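Lipid binding protein (Grifola frondosa, PDB 5H0Q) probably binds membrane domains that contain both sphingomyelin and cholesterol, the lipid pair for which it serves as a domain-specific probe. Local coordinates at residues A[13-18]-A[30-35]; A[59-64]-A[194-199]; A[139-144]-A[171-176]. One frame throughout, in Å; residues are numbered along the deposited sequence.

Interaction 1: residues A[13-18]-A[30-35]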
# COMPACT_ATOMS: atom_id res chain seq x y z
N ARG A 13 -11.91 -23.54 0.44
CA ARG A 13 -12.54 -24.85 0.30
C ARG A 13 -12.88 -25.49 1.64
O ARG A 13 -13.68 -26.43 1.67
CB ARG A 13 -11.65 -25.80 -0.50
CG ARG A 13 -11.60 -25.45 -1.99
CD ARG A 13 -11.67 -26.67 -2.90
NE ARG A 13 -11.89 -26.27 -4.29
CZ ARG A 13 -13.08 -26.22 -4.88
NH1 ARG A 13 -14.17 -26.58 -4.22
NH2 ARG A 13 -13.18 -25.86 -6.15
N VAL A 14 -12.33 -24.99 2.75
CA VAL A 14 -12.78 -25.44 4.07
C VAL A 14 -13.89 -24.56 4.64
O VAL A 14 -14.38 -24.83 5.75
CB VAL A 14 -11.63 -25.50 5.11
CG1 VAL A 14 -10.58 -26.52 4.71
CG2 VAL A 14 -10.99 -24.14 5.29
N MET A 15 -14.29 -23.51 3.93
CA MET A 15 -15.37 -22.65 4.36
C MET A 15 -16.71 -23.21 3.91
O MET A 15 -16.85 -23.73 2.80
CB MET A 15 -15.18 -21.25 3.81
CG MET A 15 -13.97 -20.56 4.38
SD MET A 15 -13.65 -18.94 3.69
CE MET A 15 -15.01 -18.02 4.38
N GLU A 16 -17.72 -23.08 4.79
CA GLU A 16 -19.05 -23.59 4.48
C GLU A 16 -19.56 -23.01 3.16
O GLU A 16 -20.15 -23.73 2.34
CB GLU A 16 -20.02 -23.22 5.60
CG GLU A 16 -21.41 -23.81 5.43
CD GLU A 16 -21.54 -25.17 6.06
OE1 GLU A 16 -21.34 -25.26 7.30
OE2 GLU A 16 -21.84 -26.15 5.34
N GLU A 17 -19.36 -21.72 2.96
CA GLU A 17 -19.94 -21.04 1.81
C GLU A 17 -19.34 -21.50 0.49
O GLU A 17 -20.00 -21.34 -0.55
CB GLU A 17 -19.78 -19.53 1.97
CG GLU A 17 -20.25 -18.73 0.75
CD GLU A 17 -20.29 -17.24 1.02
OE1 GLU A 17 -19.95 -16.84 2.15
OE2 GLU A 17 -20.67 -16.47 0.11
N TYR A 18 -18.13 -22.08 0.48
CA TYR A 18 -17.44 -22.36 -0.78
C TYR A 18 -17.02 -23.82 -0.96
O TYR A 18 -16.57 -24.17 -2.07
CB TYR A 18 -16.19 -21.49 -0.90
CG TYR A 18 -16.47 -20.00 -0.87
CD1 TYR A 18 -16.97 -19.34 -2.00
CD2 TYR A 18 -16.22 -19.24 0.27
CE1 TYR A 18 -17.21 -17.98 -1.98
CE2 TYR A 18 -16.47 -17.87 0.29
CZ TYR A 18 -16.96 -17.25 -0.85
OH TYR A 18 -17.22 -15.91 -0.86
N ALA A 30 -11.09 -12.68 -3.15
CA ALA A 30 -10.99 -11.27 -2.82
C ALA A 30 -12.06 -10.86 -1.82
O ALA A 30 -11.79 -10.09 -0.88
CB ALA A 30 -11.09 -10.44 -4.10
N LYS A 31 -13.27 -11.39 -1.98
CA LYS A 31 -14.35 -11.06 -1.06
C LYS A 31 -14.02 -11.52 0.35
O LYS A 31 -14.20 -10.77 1.31
CB LYS A 31 -15.66 -11.70 -1.52
CG LYS A 31 -16.83 -11.48 -0.56
CD LYS A 31 -18.09 -12.17 -1.06
CE LYS A 31 -19.18 -12.16 -0.01
NZ LYS A 31 -20.43 -12.83 -0.47
N VAL A 32 -13.50 -12.73 0.48
CA VAL A 32 -13.14 -13.24 1.80
C VAL A 32 -12.02 -12.41 2.40
O VAL A 32 -12.08 -12.02 3.57
CB VAL A 32 -12.78 -14.73 1.70
CG1 VAL A 32 -12.34 -15.28 3.05
CG2 VAL A 32 -13.99 -15.50 1.24
N ALA A 33 -11.01 -12.07 1.61
CA ALA A 33 -9.92 -11.25 2.15
C ALA A 33 -10.44 -9.91 2.65
O ALA A 33 -10.05 -9.44 3.73
CB ALA A 33 -8.84 -11.03 1.09
N LEU A 34 -11.31 -9.27 1.89
CA LEU A 34 -11.86 -8.00 2.35
C LEU A 34 -12.67 -8.19 3.62
O LEU A 34 -12.67 -7.32 4.51
CB LEU A 34 -12.68 -7.36 1.23
CG LEU A 34 -12.98 -5.87 1.28
CD1 LEU A 34 -11.71 -5.07 1.39
CD2 LEU A 34 -13.77 -5.44 0.05
N GLN A 35 -13.31 -9.36 3.77
CA GLN A 35 -14.06 -9.63 5.00
C GLN A 35 -13.13 -9.85 6.19
O GLN A 35 -13.49 -9.51 7.33
CB GLN A 35 -14.95 -10.86 4.83
CG GLN A 35 -16.11 -10.67 3.88
CD GLN A 35 -16.87 -11.95 3.60
OE1 GLN A 35 -16.33 -13.06 3.68
NE2 GLN A 35 -18.15 -11.81 3.27
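Met15 and Val32 mark the nearest approach of the two backbones, 10.0 Å from CA to CA, so the loop 13-18 and the helical turns 30-35 meet through side chains, burying 194 Å². Val32 reaches out from its helix, its CG1 facing Met15 and its CG2 mainly Tyr18. CG1 meets Met15 SD tip to tip at 3.9 Å; the methionine chain runs straight through chi2 and bends at chi3 (70°), which brings CE round to both methyls. Val32 CG2 lies 3.6 Å from Tyr18 CE2, the valine and the tyrosine sliding past each other in opposite directions. The loop follows helix 9-13 and leads on to helix 26-35, and a bond from Tyr18 N to Met15 O (3.1 Å) draws it into a turn, bringing Met15 and Tyr18 to face helix 26-35. This is helix-to-loop packing in the N-terminal helical part, completed by Leu12, which touches Tyr18 and Val32. Glu17 CG sits 3.8 Å above the centre of the Tyr18 ring. The Glu17 and Lys31 side chains cross at about a right angle, and Glu17 OE2 to Lys31 NZ is a long salt bridge of 3.7 Å. Lys31 CD also rests 3.8 Å from Tyr18 OH.

Interaction 2: residues A[59-64]-A[194-199]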
# COMPACT_ATOMS: atom_id res chain seq x y z
N VAL A 59 9.66 13.84 9.99
CA VAL A 59 8.61 13.67 9.00
C VAL A 59 8.75 12.26 8.47
O VAL A 59 9.85 11.87 8.06
CB VAL A 59 8.70 14.68 7.85
CG1 VAL A 59 7.62 14.40 6.82
CG2 VAL A 59 8.55 16.09 8.36
N CYS A 60 7.67 11.50 8.52
CA CYS A 60 7.69 10.15 7.97
C CYS A 60 6.28 9.70 7.64
O CYS A 60 5.29 10.37 7.96
CB CYS A 60 8.31 9.17 8.95
SG CYS A 60 7.27 8.86 10.43
N VAL A 61 6.21 8.53 7.03
CA VAL A 61 4.94 7.84 6.86
C VAL A 61 5.13 6.43 7.39
O VAL A 61 6.17 5.81 7.17
CB VAL A 61 4.46 7.82 5.39
CG1 VAL A 61 4.06 9.21 4.95
CG2 VAL A 61 5.53 7.22 4.44
N LEU A 62 4.11 5.94 8.06
CA LEU A 62 4.08 4.60 8.62
C LEU A 62 3.03 3.86 7.80
O LEU A 62 1.83 4.04 8.01
CB LEU A 62 3.72 4.58 10.10
CG LEU A 62 4.61 5.19 11.19
CD1 LEU A 62 6.08 5.02 10.90
CD2 LEU A 62 4.27 6.65 11.37
N VAL A 63 3.47 3.07 6.82
CA VAL A 63 2.60 2.57 5.77
C VAL A 63 2.19 1.14 6.07
O VAL A 63 3.05 0.29 6.30
CB VAL A 63 3.27 2.61 4.39
CG1 VAL A 63 2.31 2.06 3.34
CG2 VAL A 63 3.70 4.01 4.05
N ARG A 64 0.87 0.89 6.08
CA ARG A 64 0.37 -0.48 6.09
C ARG A 64 -0.35 -0.74 4.77
O ARG A 64 -1.09 0.12 4.28
CB ARG A 64 -0.54 -0.75 7.28
CG ARG A 64 -1.85 0.02 7.36
CD ARG A 64 -2.66 -0.46 8.58
NE ARG A 64 -4.00 0.13 8.62
CZ ARG A 64 -4.36 1.20 9.32
NH1 ARG A 64 -3.50 1.82 10.12
NH2 ARG A 64 -5.61 1.63 9.22
N ALA A 194 2.80 10.41 9.91
CA ALA A 194 1.44 10.06 9.51
C ALA A 194 1.29 8.57 9.26
O ALA A 194 2.14 7.94 8.63
CB ALA A 194 1.04 10.82 8.25
N TYR A 195 0.18 8.02 9.75
CA TYR A 195 -0.20 6.66 9.37
C TYR A 195 -0.77 6.71 7.97
O TYR A 195 -1.60 7.58 7.64
CB TYR A 195 -1.25 6.09 10.32
CG TYR A 195 -0.72 5.56 11.64
CD1 TYR A 195 -1.30 4.44 12.23
CD2 TYR A 195 0.33 6.15 12.27
CE1 TYR A 195 -0.84 3.94 13.43
CE2 TYR A 195 0.80 5.67 13.49
CZ TYR A 195 0.21 4.56 14.05
OH TYR A 195 0.67 4.07 15.26
N VAL A 196 -0.35 5.76 7.14
CA VAL A 196 -0.85 5.62 5.78
C VAL A 196 -1.36 4.20 5.64
O VAL A 196 -0.73 3.27 6.14
CB VAL A 196 0.25 5.92 4.76
CG1 VAL A 196 -0.22 5.62 3.33
CG2 VAL A 196 0.68 7.34 4.87
N GLU A 197 -2.50 4.04 4.95
CA GLU A 197 -3.05 2.72 4.64
C GLU A 197 -3.38 2.64 3.16
O GLU A 197 -4.04 3.52 2.61
CB GLU A 197 -4.32 2.42 5.43
CG GLU A 197 -4.93 1.02 5.13
CD GLU A 197 -6.22 0.76 5.90
OE1 GLU A 197 -7.22 1.42 5.58
OE2 GLU A 197 -6.22 -0.10 6.81
N TYR A 198 -2.91 1.58 2.51
CA TYR A 198 -3.32 1.23 1.15
C TYR A 198 -4.09 -0.08 1.20
O TYR A 198 -3.62 -1.05 1.80
CB TYR A 198 -2.09 1.06 0.26
CG TYR A 198 -1.28 2.31 0.11
CD1 TYR A 198 -1.75 3.38 -0.65
CD2 TYR A 198 -0.07 2.46 0.76
CE1 TYR A 198 -1.02 4.56 -0.76
CE2 TYR A 198 0.68 3.62 0.64
CZ TYR A 198 0.20 4.67 -0.11
OH TYR A 198 0.92 5.83 -0.24
N VAL A 199 -5.22 -0.13 0.49
CA VAL A 199 -6.00 -1.36 0.38
C VAL A 199 -6.26 -1.61 -1.09
O VAL A 199 -6.86 -0.76 -1.76
CB VAL A 199 -7.34 -1.26 1.11
CG1 VAL A 199 -8.07 -2.57 1.06
CG2 VAL A 199 -7.08 -0.84 2.55
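Val61 pairs with Ala194 at the start of a parallel ladder in which strand 60-64 takes and gives backbone bonds in turn: Ala194 N to Cys60 O (3.2 Å), Leu62 N to Ala194 O, Val196 N to Leu62 O, Arg64 N to Val196 O and Tyr198 N to Arg64 O. The last four are all 2.9 Å between N and O, and all five are 165° or straighter at hydrogen. Two acceptors have second donors: Asn134 ND2 at Cys60 O and Gln48 NE2 at Leu62 O. On one face Val61, Val63 and Val196 pack together, and Val63 CG1 meets the edge of the Tyr198 ring, 3.5 Å from CE2; Tyr198 OH is bonded to Gly131 O. On the other, Arg64 CG stands between its backbone N and carbonyl carbon (chi1 64°), and the chain extends to NE, carrying the guanidinium alongside Glu197. Arg64 NE binds Glu197 OE2 at 2.9 Å, with a weak second bond from NH2 at 3.0 Å. OE2 lies in the guanidinium plane, yet is approached from above its own carboxylate plane, the planes standing 89° apart. Gln48 OE1 of helix 41-55 takes Arg64 NH1, while Lys37 NZ is a second cation at OE2, which probably favours an ionised carboxylate and limits guanidinium rotation.

Interaction 3: residues A[139-144]-A[171-176]; sequences SWDSQV and NGQNSD
Gln173 folds its side chain back over the backbone of Ser142: CG and CD lie 3.5 and 3.6 Å from Ser142 O, and NE2 ends 2.7 Å from that oxygen. The bond is almost straight, 173° at the hydrogen, with the acceptor in the plane of the amide. Although the CB of Gln173 points away from 139-144, a bend at chi2 (63°) turns the amide back to it. A second glutamine reaches in the reverse sense. Gln143, bent at chi2 as well, presents OE1 to Gly172 N at 2.9 Å in a nearly straight bond, the donor lying on a lone pair in the carbonyl plane; His170 ND1 is a further partner of the same oxygen. The two side-chain amides cross with their planes 76° apart. Beside the two NE2 atoms, water 1 accepts from Gln143 NE2 and Gln173 NE2 and donates to Asp141 OD2 and Asn171 OD1, so it accepts two bonds and donates two, to four side chains, two from each segment. Gln143 NE2 adds a weak bond to Asp141 O. Val144 N, by contrast, is buried with no partner in the model: Gly172 O stays 3.8 Å from it, too far for a hydrogen bond; across this contact the two direct bonds both use a glutamine side chain. Farther along, Val144 CG1 packs 3.6 Å from Gln173 O, and Ser175 OG bonds to Val146 N. The contact joins the beginning of strand 143-150, an outermost strand of the antiparallel sheet, to the beginning of strand 174-179 in the mixed sheet, just after helix 160-169, with Thr188 of strand 182-188 touching both Ser142 and Gln173.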
# COMPACT_ATOMS: atom_id res chain seq x y z
N SER A 139 2.38 24.44 6.05
CA SER A 139 1.35 25.16 5.32
C SER A 139 0.61 24.25 4.35
O SER A 139 -0.50 24.57 3.91
CB SER A 139 1.97 26.35 4.58
OG SER A 139 2.44 27.33 5.49
N TRP A 140 1.20 23.11 4.02
CA TRP A 140 0.62 22.12 3.12
C TRP A 140 0.24 20.86 3.90
O TRP A 140 0.67 20.64 5.03
CB TRP A 140 1.59 21.79 1.99
CG TRP A 140 2.17 23.02 1.32
CD1 TRP A 140 3.32 23.67 1.65
CD2 TRP A 140 1.61 23.74 0.20
NE1 TRP A 140 3.52 24.74 0.82
CE2 TRP A 140 2.48 24.81 -0.08
CE3 TRP A 140 0.46 23.58 -0.58
CZ2 TRP A 140 2.25 25.72 -1.11
CZ3 TRP A 140 0.23 24.49 -1.61
CH2 TRP A 140 1.12 25.54 -1.86
N ASP A 141 -0.58 20.02 3.27
CA ASP A 141 -1.13 18.85 3.93
C ASP A 141 -0.42 17.59 3.45
O ASP A 141 0.11 17.53 2.34
CB ASP A 141 -2.62 18.71 3.65
CG ASP A 141 -3.39 19.97 3.96
OD1 ASP A 141 -3.01 20.65 4.92
OD2 ASP A 141 -4.36 20.26 3.23
N SER A 142 -0.47 16.57 4.31
CA SER A 142 -0.09 15.22 3.90
C SER A 142 -0.96 14.75 2.74
O SER A 142 -2.18 15.01 2.71
CB SER A 142 -0.24 14.25 5.06
OG SER A 142 0.40 14.75 6.23
N GLN A 143 -0.34 14.02 1.81
CA GLN A 143 -0.99 13.57 0.58
C GLN A 143 -0.76 12.09 0.36
O GLN A 143 0.28 11.53 0.74
CB GLN A 143 -0.48 14.35 -0.65
CG GLN A 143 -0.67 15.87 -0.56
CD GLN A 143 -2.13 16.27 -0.46
OE1 GLN A 143 -3.00 15.66 -1.09
NE2 GLN A 143 -2.40 17.31 0.31
N VAL A 144 -1.72 11.45 -0.33
CA VAL A 144 -1.64 10.05 -0.70
C VAL A 144 -2.25 9.90 -2.09
O VAL A 144 -3.14 10.66 -2.47
CB VAL A 144 -2.35 9.14 0.32
CG1 VAL A 144 -3.83 9.42 0.32
CG2 VAL A 144 -2.06 7.69 0.08
N ASN A 171 -4.63 17.13 -3.53
CA ASN A 171 -5.40 17.89 -2.55
C ASN A 171 -6.40 16.95 -1.87
O ASN A 171 -7.61 17.10 -1.99
CB ASN A 171 -6.11 19.09 -3.17
CG ASN A 171 -6.88 19.91 -2.15
OD1 ASN A 171 -6.53 19.94 -0.96
ND2 ASN A 171 -7.94 20.58 -2.59
N GLY A 172 -5.88 15.96 -1.16
CA GLY A 172 -6.74 15.04 -0.44
C GLY A 172 -5.96 14.01 0.36
O GLY A 172 -4.90 13.56 -0.07
N GLN A 173 -6.50 13.62 1.51
CA GLN A 173 -5.90 12.59 2.34
C GLN A 173 -6.52 11.22 2.08
O GLN A 173 -6.26 10.29 2.83
CB GLN A 173 -6.03 12.98 3.82
CG GLN A 173 -5.20 14.22 4.20
CD GLN A 173 -5.62 15.48 3.48
OE1 GLN A 173 -6.76 15.93 3.61
NE2 GLN A 173 -4.71 16.08 2.72
N ASN A 174 -7.30 11.10 1.01
CA ASN A 174 -7.79 9.83 0.50
C ASN A 174 -7.55 9.82 -1.00
O ASN A 174 -7.46 10.88 -1.64
CB ASN A 174 -9.29 9.62 0.78
CG ASN A 174 -9.60 9.42 2.26
OD1 ASN A 174 -9.37 8.34 2.81
ND2 ASN A 174 -10.15 10.44 2.90
N SER A 175 -7.44 8.63 -1.57
CA SER A 175 -7.26 8.48 -3.01
C SER A 175 -7.89 7.16 -3.41
O SER A 175 -7.78 6.18 -2.68
CB SER A 175 -5.78 8.52 -3.40
OG SER A 175 -5.61 8.31 -4.80
N ASP A 176 -8.53 7.14 -4.58
CA ASP A 176 -9.19 5.94 -5.08
C ASP A 176 -8.93 5.80 -6.58
O ASP A 176 -8.89 6.78 -7.31
CB ASP A 176 -10.71 5.97 -4.82
CG ASP A 176 -11.05 5.85 -3.35
OD1 ASP A 176 -11.07 4.72 -2.83
OD2 ASP A 176 -11.29 6.89 -2.71
O HOH W 1 -5.01 18.72 1.09

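Along the chain, interaction 1 is complete before interaction 2 begins, whereas both segments of interaction 3 fall between the two strands of interaction 2. Interactions 2 and 3 have centres about 12 Å apart and touch directly: Tyr198 CE1 lies 3.4 Å from Val144 CG2. Strands 60-68, 193-201 and 174-179 belong to the mixed sheet, and strand 143-150 to the antiparallel sheet, so that touch is packing between the two sheets. Interaction 1 belongs to the N-terminal helices. Its centre is about 28 Å from that of interaction 2, although their nearest atoms come to about 4 Å without touching; interactions 1 and 3, with centres about 33 Å apart, lie on opposite sides of the chain's centre. The protein therefore combines a two-sheet body with a peripheral helical end.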